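PDB 1FT5: cytochrome c-554 from Nitrosomonas europaea, which carries electrons in ammonia oxidation on four covalently bound c-type haems, accepting them directly from hydroxylamine oxidoreductase. Local coordinates for residues Ser78-Pro81 with Met82-Gly85; Arg133-Ala136 with Cys137-Tyr141; Val172-Val175 with Lys176-His179. All coordinates share one frame; numbering follows the deposited sequence.

Interaction 1. Residues Ser78-Pro81 with Met82-Gly85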
loop_
_atom_site.group_PDB
_atom_site.type_symbol
_atom_site.label_atom_id
_atom_site.label_comp_id
_atom_site.label_asym_id
_atom_site.label_seq_id
_atom_site.Cartn_x
_atom_site.Cartn_y
_atom_site.Cartn_z
ATOM N N SER A 78 8.391 -0.383 18.751
ATOM C CA SER A 78 9.487 0.371 18.103
ATOM C C SER A 78 8.962 0.741 16.731
ATOM O O SER A 78 9.325 0.147 15.712
ATOM C CB SER A 78 10.719 -0.535 18.008
ATOM O OG SER A 78 11.842 0.308 17.885
ATOM N N PRO A 79 8.103 1.767 16.673
ATOM C CA PRO A 79 7.463 2.217 15.451
ATOM C C PRO A 79 8.301 3.047 14.509
ATOM O O PRO A 79 8.554 4.213 14.760
ATOM C CB PRO A 79 6.289 2.999 15.938
ATOM C CG PRO A 79 6.798 3.671 17.154
ATOM C CD PRO A 79 7.718 2.625 17.816
ATOM N N LYS A 80 8.608 2.462 13.385
ATOM C CA LYS A 80 9.421 3.204 12.447
ATOM C C LYS A 80 8.672 4.223 11.598
ATOM O O LYS A 80 7.633 3.894 11.021
ATOM C CB LYS A 80 10.051 2.223 11.454
ATOM C CG LYS A 80 11.140 1.231 12.079
ATOM C CD LYS A 80 12.102 0.779 10.968
ATOM C CE LYS A 80 13.196 -0.151 11.423
ATOM N NZ LYS A 80 14.338 -0.078 10.438
ATOM N N PRO A 81 9.164 5.473 11.540
ATOM C CA PRO A 81 8.494 6.445 10.677
ATOM C C PRO A 81 8.317 5.896 9.251
ATOM O O PRO A 81 7.276 6.187 8.598
ATOM C CB PRO A 81 9.485 7.607 10.682
ATOM C CG PRO A 81 9.919 7.635 12.139
ATOM C CD PRO A 81 10.149 6.110 12.437
ATOM N N MET A 82 9.319 5.192 8.720
ATOM C CA MET A 82 9.178 4.665 7.360
ATOM C C MET A 82 8.222 3.471 7.146
ATOM O O MET A 82 8.104 2.933 6.047
ATOM C CB MET A 82 10.573 4.369 6.777
ATOM C CG MET A 82 11.247 3.114 7.367
ATOM S SD MET A 82 12.802 2.614 6.415
ATOM C CE MET A 82 12.404 2.322 4.959
ATOM N N LEU A 83 7.573 3.053 8.231
ATOM C CA LEU A 83 6.517 2.018 8.143
ATOM C C LEU A 83 5.220 2.646 8.673
ATOM O O LEU A 83 4.223 1.904 8.816
ATOM C CB LEU A 83 6.861 0.779 9.048
ATOM C CG LEU A 83 8.014 -0.070 8.496
ATOM C CD1 LEU A 83 8.533 -1.037 9.598
ATOM C CD2 LEU A 83 7.620 -0.911 7.290
ATOM N N THR A 84 5.196 3.944 8.968
ATOM C CA THR A 84 4.024 4.631 9.500
ATOM C C THR A 84 3.170 5.130 8.378
ATOM O O THR A 84 3.679 5.743 7.442
ATOM C CB THR A 84 4.468 5.801 10.413
ATOM O OG1 THR A 84 5.215 5.261 11.513
ATOM C CG2 THR A 84 3.285 6.530 10.940
ATOM N N GLY A 85 1.841 4.917 8.436
ATOM C CA GLY A 85 1.017 5.260 7.270
ATOM C C GLY A 85 0.987 4.007 6.359
ATOM O O GLY A 85 1.845 3.105 6.479
#
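Met82 lies loosely beside Lys80 at a short 3-10 turn that includes Pro81, Lys80 CB lying 4.4 Å from Met82 CG. The turn belongs to the surface loop between helix 40-45 and helix 88-92. The ring of Pro81 holds phi near the turn value, and because proline has no N-H to offer, it suits this first position. Met82 CG stands between its own backbone N and carbonyl carbon (chi1 74°), which carries the flexible thioether chain out beside the extended Lys80 chain. Leu83, a buried aliphatic residue, comes next: its CD1 packs 4.0 Å from Lys80 CB, while its N-H gives a nearly straight bond (159°) to Lys80 O, N to O 2.9 Å, closing a type I beta turn over Pro81 and Met82. Thr84 adds two donors. Its OG1, placed beside its own backbone N, reaches back 2.8 Å to Lys80 O, and its N-H bonds to Pro81 O with Thr84 N 3.1 Å from that oxygen. Threonine fits here because its hydroxyl can bend back to the chain; the Thr84 side chain also touches Met31 and Tyr74. Thr84 OG1 and Leu83 N approach Lys80 O from opposite faces of its carbonyl plane. Pro81 O has a second partner in Arg8 NH1, which ties the turn to the N-terminal part of the chain. With two donors on each of these carbonyl oxygens, the peptide groups following Lys80 and Pro81 should have little freedom to rotate, and the contact holds its shape mainly through hydrogen bonds from backbone N-H groups and the side chains of Thr84 and Arg8.

Interaction 2. Residues Arg133-Ala136 with Cys137-Tyr141. With HEM (protoporphyrin IX containing Fe), chain H.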
loop_
_atom_site.group_PDB
_atom_site.type_symbol
_atom_site.label_atom_id
_atom_site.label_comp_id
_atom_site.label_asym_id
_atom_site.label_seq_id
_atom_site.Cartn_x
_atom_site.Cartn_y
_atom_site.Cartn_z
ATOM N N ARG A 133 -4.572 -7.891 -0.591
ATOM C CA ARG A 133 -4.033 -6.900 0.322
ATOM C C ARG A 133 -4.989 -5.752 0.610
ATOM O O ARG A 133 -5.148 -5.349 1.772
ATOM C CB ARG A 133 -2.664 -6.324 -0.166
ATOM C CG ARG A 133 -1.551 -7.317 0.051
ATOM C CD ARG A 133 -0.157 -6.739 -0.427
ATOM N NE ARG A 133 0.741 -7.862 -0.542
ATOM C CZ ARG A 133 1.369 -8.374 0.501
ATOM N NH1 ARG A 133 1.147 -7.790 1.688
ATOM N NH2 ARG A 133 2.117 -9.478 0.370
ATOM N N CYS A 134 -5.650 -5.220 -0.420
ATOM C CA CYS A 134 -6.549 -4.105 -0.163
ATOM C C CYS A 134 -7.699 -4.576 0.717
ATOM O O CYS A 134 -8.106 -3.862 1.643
ATOM C CB CYS A 134 -7.240 -3.507 -1.391
ATOM S SG CYS A 134 -6.220 -3.237 -2.903
ATOM N N SER A 135 -8.128 -5.807 0.429
ATOM C CA SER A 135 -9.284 -6.393 1.136
ATOM C C SER A 135 -9.010 -6.636 2.585
ATOM O O SER A 135 -9.941 -6.482 3.416
ATOM C CB SER A 135 -9.661 -7.713 0.491
ATOM O OG SER A 135 -10.065 -7.484 -0.869
ATOM N N ALA A 136 -7.798 -7.045 2.927
ATOM C CA ALA A 136 -7.458 -7.301 4.329
ATOM C C ALA A 136 -7.622 -6.076 5.240
ATOM O O ALA A 136 -7.767 -6.205 6.464
ATOM C CB ALA A 136 -6.037 -7.840 4.406
ATOM N N CYS A 137 -7.584 -4.869 4.640
ATOM C CA CYS A 137 -7.825 -3.664 5.413
ATOM C C CYS A 137 -9.287 -3.165 5.157
ATOM O O CYS A 137 -10.026 -2.878 6.109
ATOM C CB CYS A 137 -6.904 -2.545 5.035
ATOM S SG CYS A 137 -5.202 -3.013 5.437
ATOM N N HIS A 138 -9.691 -3.100 3.891
ATOM C CA HIS A 138 -10.960 -2.480 3.551
ATOM C C HIS A 138 -12.209 -3.336 3.713
ATOM O O HIS A 138 -13.296 -2.778 3.872
ATOM C CB HIS A 138 -10.881 -1.992 2.100
ATOM C CG HIS A 138 -10.096 -0.746 1.937
ATOM N ND1 HIS A 138 -10.696 0.488 1.974
ATOM C CD2 HIS A 138 -8.749 -0.524 1.795
ATOM C CE1 HIS A 138 -9.737 1.420 1.872
ATOM N NE2 HIS A 138 -8.552 0.852 1.756
ATOM N N LEU A 139 -12.043 -4.639 3.691
ATOM C CA LEU A 139 -13.220 -5.537 3.766
ATOM C C LEU A 139 -13.108 -6.419 4.982
ATOM O O LEU A 139 -13.739 -7.497 5.047
ATOM C CB LEU A 139 -13.284 -6.395 2.481
ATOM C CG LEU A 139 -13.672 -5.607 1.250
ATOM C CD1 LEU A 139 -13.639 -6.585 -0.017
ATOM C CD2 LEU A 139 -15.052 -5.026 1.390
ATOM N N ASN A 140 -12.365 -5.952 5.997
ATOM C CA ASN A 140 -12.159 -6.766 7.188
ATOM C C ASN A 140 -13.141 -6.344 8.248
ATOM O O ASN A 140 -12.830 -5.524 9.122
ATOM C CB ASN A 140 -10.730 -6.613 7.724
ATOM C CG ASN A 140 -10.424 -7.653 8.754
ATOM O OD1 ASN A 140 -10.520 -8.841 8.450
ATOM N ND2 ASN A 140 -10.031 -7.255 9.964
ATOM N N TYR A 141 -14.369 -6.869 8.105
ATOM C CA TYR A 141 -15.430 -6.588 9.086
ATOM C C TYR A 141 -16.313 -7.789 9.187
ATOM O O TYR A 141 -16.297 -8.658 8.331
ATOM C CB TYR A 141 -16.259 -5.325 8.770
ATOM C CG TYR A 141 -16.823 -5.227 7.391
ATOM C CD1 TYR A 141 -18.048 -5.790 7.074
ATOM C CD2 TYR A 141 -16.123 -4.532 6.417
ATOM C CE1 TYR A 141 -18.557 -5.642 5.765
ATOM C CE2 TYR A 141 -16.597 -4.394 5.174
ATOM C CZ TYR A 141 -17.779 -4.930 4.837
ATOM O OH TYR A 141 -18.190 -4.690 3.534
HETATM C CHA HEM H . -8.165 4.797 2.376
HETATM C CHB HEM H . -8.263 2.213 -1.726
HETATM C CHC HEM H . -5.004 -0.817 0.270
HETATM C CHD HEM H . -5.968 1.175 4.617
HETATM C C1A HEM H . -8.395 4.397 1.067
HETATM C C2A HEM H . -9.220 5.123 0.131
HETATM C C3A HEM H . -9.289 4.362 -0.989
HETATM C C4A HEM H . -8.472 3.204 -0.770
HETATM C CMA HEM H . -10.104 4.651 -2.288
HETATM C CAA HEM H . -9.901 6.399 0.354
HETATM C CBA HEM H . -9.027 7.560 -0.006
HETATM C CGA HEM H . -9.615 8.940 0.244
HETATM O O1A HEM H . -10.760 9.056 0.791
HETATM O O2A HEM H . -8.928 9.902 -0.086
HETATM C C1B HEM H . -7.398 1.114 -1.524
HETATM C C2B HEM H . -7.040 0.160 -2.530
HETATM C C3B HEM H . -6.018 -0.636 -2.002
HETATM C C4B HEM H . -5.822 -0.162 -0.631
HETATM C CMB HEM H . -7.699 0.058 -3.936
HETATM C CAB HEM H . -5.274 -1.786 -2.633
HETATM C CBB HEM H . -4.703 -1.452 -4.004
HETATM C C1C HEM H . -5.028 -0.532 1.629
HETATM C C2C HEM H . -4.324 -1.362 2.550
HETATM C C3C HEM H . -4.667 -0.873 3.800
HETATM C C4C HEM H . -5.500 0.296 3.589
HETATM C CMC HEM H . -3.453 -2.554 2.186
HETATM C CAC HEM H . -4.294 -1.415 5.217
HETATM C CBC HEM H . -2.764 -1.610 5.498
HETATM C C1D HEM H . -6.650 2.382 4.354
HETATM C C2D HEM H . -6.929 3.352 5.328
HETATM C C3D HEM H . -7.466 4.407 4.704
HETATM C C4D HEM H . -7.541 4.032 3.326
HETATM C CMD HEM H . -6.653 3.217 6.844
HETATM C CAD HEM H . -7.817 5.715 5.398
HETATM C CBD HEM H . -6.652 6.622 5.803
HETATM C CGD HEM H . -7.098 7.728 6.657
HETATM O O1D HEM H . -7.803 8.606 6.183
HETATM O O2D HEM H . -6.738 7.698 7.826
HETATM N NA HEM H . -7.952 3.234 0.498
HETATM N NB HEM H . -6.675 0.942 -0.321
HETATM N NC HEM H . -5.739 0.489 2.246
HETATM N ND HEM H . -7.042 2.790 3.123
HETATM FE FE HEM H . -6.843 1.880 1.371
#
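A CXXCH haem-attachment motif occupies the end of helix 131-138, with Cys134, Cys137 and His138 all joined to one haem, haem 4. Cys134 SG is bonded to haem CAB at 1.8 Å and Cys137 SG to CAC at 1.9 Å, so two thioethers clasp neighbouring pyrroles from a single helical turn. In both cysteines SG lies beside the backbone N, anti to the carbonyl carbon (chi1 -44° and -64°), which directs the two sulfurs to the same porphyrin. His138 follows at once and puts its NE2 2.0 Å from the iron. Cys134 O accepts His138 N at 2.9 Å, an almost straight bond (168°) in the carbonyl plane, and also takes a bond from Cys137 N. The same oxygen lies at the edge of the imidazole, in its plane. Phe166 stacks on the His138 ring, and His27 supplies the other axial nitrogen.

Between the cysteines lie Ser135 and Ala136, both helical. Ser135 O receives Leu139 N at 2.8 Å, an i to i+4 bond to the first residue that leaves helical backbone angles. Ser135 OG is turned back to Glu131 O, and Leu139 CD1 rests 3.8 Å from this OG. Ala136 O sits 3.2 Å from CB of Asn140, the centre of an inverse gamma turn; Asn140 ND2 bonds to Lys150 O, and its side chain touches a second haem. Arg133, one step before the motif, forms a salt bridge through NE with Asp127 OD2. Double thioether attachment followed directly by an axial histidine is the signature of c-type cytochromes, here within a bis-histidine haem of a multihaem protein.

Interaction 3. Residues Val172-Val175 with Lys176-His179. With HEM (protoporphyrin IX containing Fe), chain G.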
loop_
_atom_site.group_PDB
_atom_site.type_symbol
_atom_site.label_atom_id
_atom_site.label_comp_id
_atom_site.label_asym_id
_atom_site.label_seq_id
_atom_site.Cartn_x
_atom_site.Cartn_y
_atom_site.Cartn_z
ATOM N N VAL A 172 -9.307 0.711 -7.209
ATOM C CA VAL A 172 -7.876 0.637 -7.617
ATOM C C VAL A 172 -7.611 1.579 -8.770
ATOM O O VAL A 172 -6.442 1.856 -9.074
ATOM C CB VAL A 172 -7.493 -0.814 -7.955
ATOM C CG1 VAL A 172 -8.047 -1.273 -9.368
ATOM C CG2 VAL A 172 -5.926 -0.957 -7.952
ATOM N N LYS A 173 -8.685 2.138 -9.334
ATOM C CA LYS A 173 -8.516 3.091 -10.437
ATOM C C LYS A 173 -8.670 4.503 -9.970
ATOM O O LYS A 173 -8.798 5.399 -10.773
ATOM C CB LYS A 173 -9.517 2.798 -11.597
ATOM C CG LYS A 173 -9.390 1.463 -12.221
ATOM C CD LYS A 173 -10.099 1.409 -13.628
ATOM C CE LYS A 173 -9.872 0.071 -14.311
ATOM N NZ LYS A 173 -10.453 0.172 -15.685
ATOM N N GLU A 174 -8.644 4.733 -8.662
ATOM C CA GLU A 174 -8.706 6.083 -8.111
ATOM C C GLU A 174 -7.276 6.515 -7.861
ATOM O O GLU A 174 -6.671 6.110 -6.845
ATOM C CB GLU A 174 -9.486 6.017 -6.782
ATOM C CG GLU A 174 -9.881 7.355 -6.199
ATOM C CD GLU A 174 -11.129 7.964 -6.906
ATOM O OE1 GLU A 174 -12.165 7.265 -7.189
ATOM O OE2 GLU A 174 -11.011 9.136 -7.120
ATOM N N VAL A 175 -6.711 7.328 -8.766
ATOM C CA VAL A 175 -5.287 7.727 -8.587
ATOM C C VAL A 175 -5.085 8.544 -7.355
ATOM O O VAL A 175 -4.023 8.466 -6.719
ATOM C CB VAL A 175 -4.722 8.506 -9.783
ATOM C CG1 VAL A 175 -4.630 7.573 -10.978
ATOM C CG2 VAL A 175 -5.587 9.727 -10.077
ATOM N N LYS A 176 -6.083 9.319 -6.959
ATOM C CA LYS A 176 -5.883 10.125 -5.754
ATOM C C LYS A 176 -5.857 9.277 -4.519
ATOM O O LYS A 176 -5.585 9.808 -3.443
ATOM C CB LYS A 176 -6.954 11.214 -5.570
ATOM C CG LYS A 176 -6.902 12.211 -6.710
ATOM C CD LYS A 176 -7.465 11.563 -7.950
ATOM C CE LYS A 176 -8.629 10.691 -7.545
ATOM N NZ LYS A 176 -8.751 9.520 -8.354
ATOM N N ALA A 177 -6.182 7.999 -4.633
ATOM C CA ALA A 177 -6.113 7.134 -3.482
ATOM C C ALA A 177 -4.915 6.154 -3.548
ATOM O O ALA A 177 -4.560 5.593 -2.517
ATOM C CB ALA A 177 -7.374 6.341 -3.338
ATOM N N MET A 178 -4.319 5.994 -4.738
ATOM C CA MET A 178 -3.149 5.124 -4.920
ATOM C C MET A 178 -1.932 6.112 -4.938
ATOM O O MET A 178 -1.250 6.358 -3.957
ATOM C CB MET A 178 -3.262 4.339 -6.296
ATOM C CG MET A 178 -4.544 3.498 -6.510
ATOM S SD MET A 178 -4.609 2.059 -5.365
ATOM C CE MET A 178 -5.525 2.923 -3.984
ATOM N N HIS A 179 -1.661 6.604 -6.147
ATOM C CA HIS A 179 -0.669 7.641 -6.436
ATOM C C HIS A 179 -0.798 7.754 -7.964
ATOM O O HIS A 179 -1.316 6.876 -8.626
ATOM C CB HIS A 179 0.808 7.306 -6.055
ATOM C CG HIS A 179 1.309 5.996 -6.549
ATOM N ND1 HIS A 179 1.592 5.707 -7.873
ATOM C CD2 HIS A 179 1.535 4.842 -5.878
ATOM C CE1 HIS A 179 1.950 4.408 -7.919
ATOM N NE2 HIS A 179 1.925 3.839 -6.709
HETATM C CHA HEM G . 2.164 1.118 -9.534
HETATM C CHB HEM G . 5.788 2.757 -6.711
HETATM C CHC HEM G . 2.647 2.995 -2.964
HETATM C CHD HEM G . -0.715 0.765 -5.661
HETATM C C1A HEM G . 3.402 1.586 -9.073
HETATM C C2A HEM G . 4.560 1.728 -9.899
HETATM C C3A HEM G . 5.569 2.151 -9.120
HETATM C C4A HEM G . 5.058 2.304 -7.796
HETATM C CMA HEM G . 7.029 2.443 -9.523
HETATM C CAA HEM G . 4.636 1.425 -11.439
HETATM C CBA HEM G . 4.539 2.766 -12.280
HETATM C CGA HEM G . 3.287 3.615 -11.933
HETATM O O1A HEM G . 2.203 3.088 -12.056
HETATM O O2A HEM G . 3.459 4.764 -11.532
HETATM C C1B HEM G . 5.239 2.947 -5.408
HETATM C C2B HEM G . 5.979 3.502 -4.313
HETATM C C3B HEM G . 5.090 3.620 -3.256
HETATM C C4B HEM G . 3.824 3.114 -3.772
HETATM C CMB HEM G . 7.458 3.895 -4.361
HETATM C CAB HEM G . 5.262 4.143 -1.863
HETATM C CBB HEM G . 5.687 5.631 -1.855
HETATM C C1C HEM G . 1.482 2.383 -3.418
HETATM C C2C HEM G . 0.371 2.150 -2.562
HETATM C C3C HEM G . -0.521 1.483 -3.259
HETATM C C4C HEM G . -0.035 1.338 -4.599
HETATM C CMC HEM G . 0.254 2.565 -1.079
HETATM C CAC HEM G . -1.875 0.912 -2.735
HETATM C CBC HEM G . -2.812 1.825 -1.982
HETATM C C1D HEM G . -0.237 0.699 -6.980
HETATM C C2D HEM G . -0.979 0.128 -8.083
HETATM C C3D HEM G . -0.166 0.280 -9.193
HETATM C C4D HEM G . 1.044 0.908 -8.718
HETATM C CMD HEM G . -2.328 -0.562 -8.003
HETATM C CAD HEM G . -0.394 -0.269 -10.593
HETATM C CBD HEM G . 0.429 -1.498 -10.828
HETATM C CGD HEM G . 0.732 -1.820 -12.305
HETATM O O1D HEM G . 1.454 -2.803 -12.510
HETATM O O2D HEM G . 0.249 -1.093 -13.170
HETATM N NA HEM G . 3.714 1.948 -7.788
HETATM N NB HEM G . 3.901 2.689 -5.078
HETATM N NC HEM G . 1.233 1.903 -4.658
HETATM N ND HEM G . 1.026 1.192 -7.358
HETATM FE FE HEM G . 2.462 1.962 -6.235
#
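Met178 folds back over the residues before it and then runs on to the haem, touching Val172 and Glu174 on the way. Its CB lies 3.9 Å from Glu174 O. CG comes closer to that oxygen and also sits 3.6 Å from Val172 O. A bend at chi2 (-68°) then swings SD to 4.2 Å from Val172 CG2. Met178 SD is also 3.8 Å from haem CBC. The terminal CE of Met178 ends 3.5 Å from haem CBC, so the flexible, polarisable thioether packs against this substituent, and the branched Val172 adds its CG2 against haem CMD at 3.6 Å.

The backbone of the same residues forms a turn: Ala177 N bonds to Glu174 O at 2.9 Å, while the bonds from Met178 N to Glu174 O and Val175 O are weak. Farther out, Glu174 and Lys176 form a salt bridge whose carboxylate position is less sure. The turn delivers His179, whose NE2 lies 2.0 Å from the iron of haem 3, and His92 binds the other side. This is a bis-histidine c-type haem, one axial ligand coming from the CXXCH motif that ends in His92 and the other from a loop far along the sequence.

Interaction 2 is buried, interaction 3 runs from a partly exposed salt bridge in to the haem, and interaction 1 is a surface turn across the chain's centre from interaction 3. Iron is coordinated in both haem contacts, but from different scaffolds: a helix end carrying covalent thioethers in residues 133-141, and a loop without covalent attachment in residues 172-179. They are also linked structurally through His27, the second axial ligand of haem 4, which touches Met178 and gives a weak hydrogen bond to Ala177 O. Residues 78-85, like 133-141 with Cys134 O, use one carbonyl oxygen for two donors, but one of theirs is a threonine hydroxyl. No two of the three contacts touch.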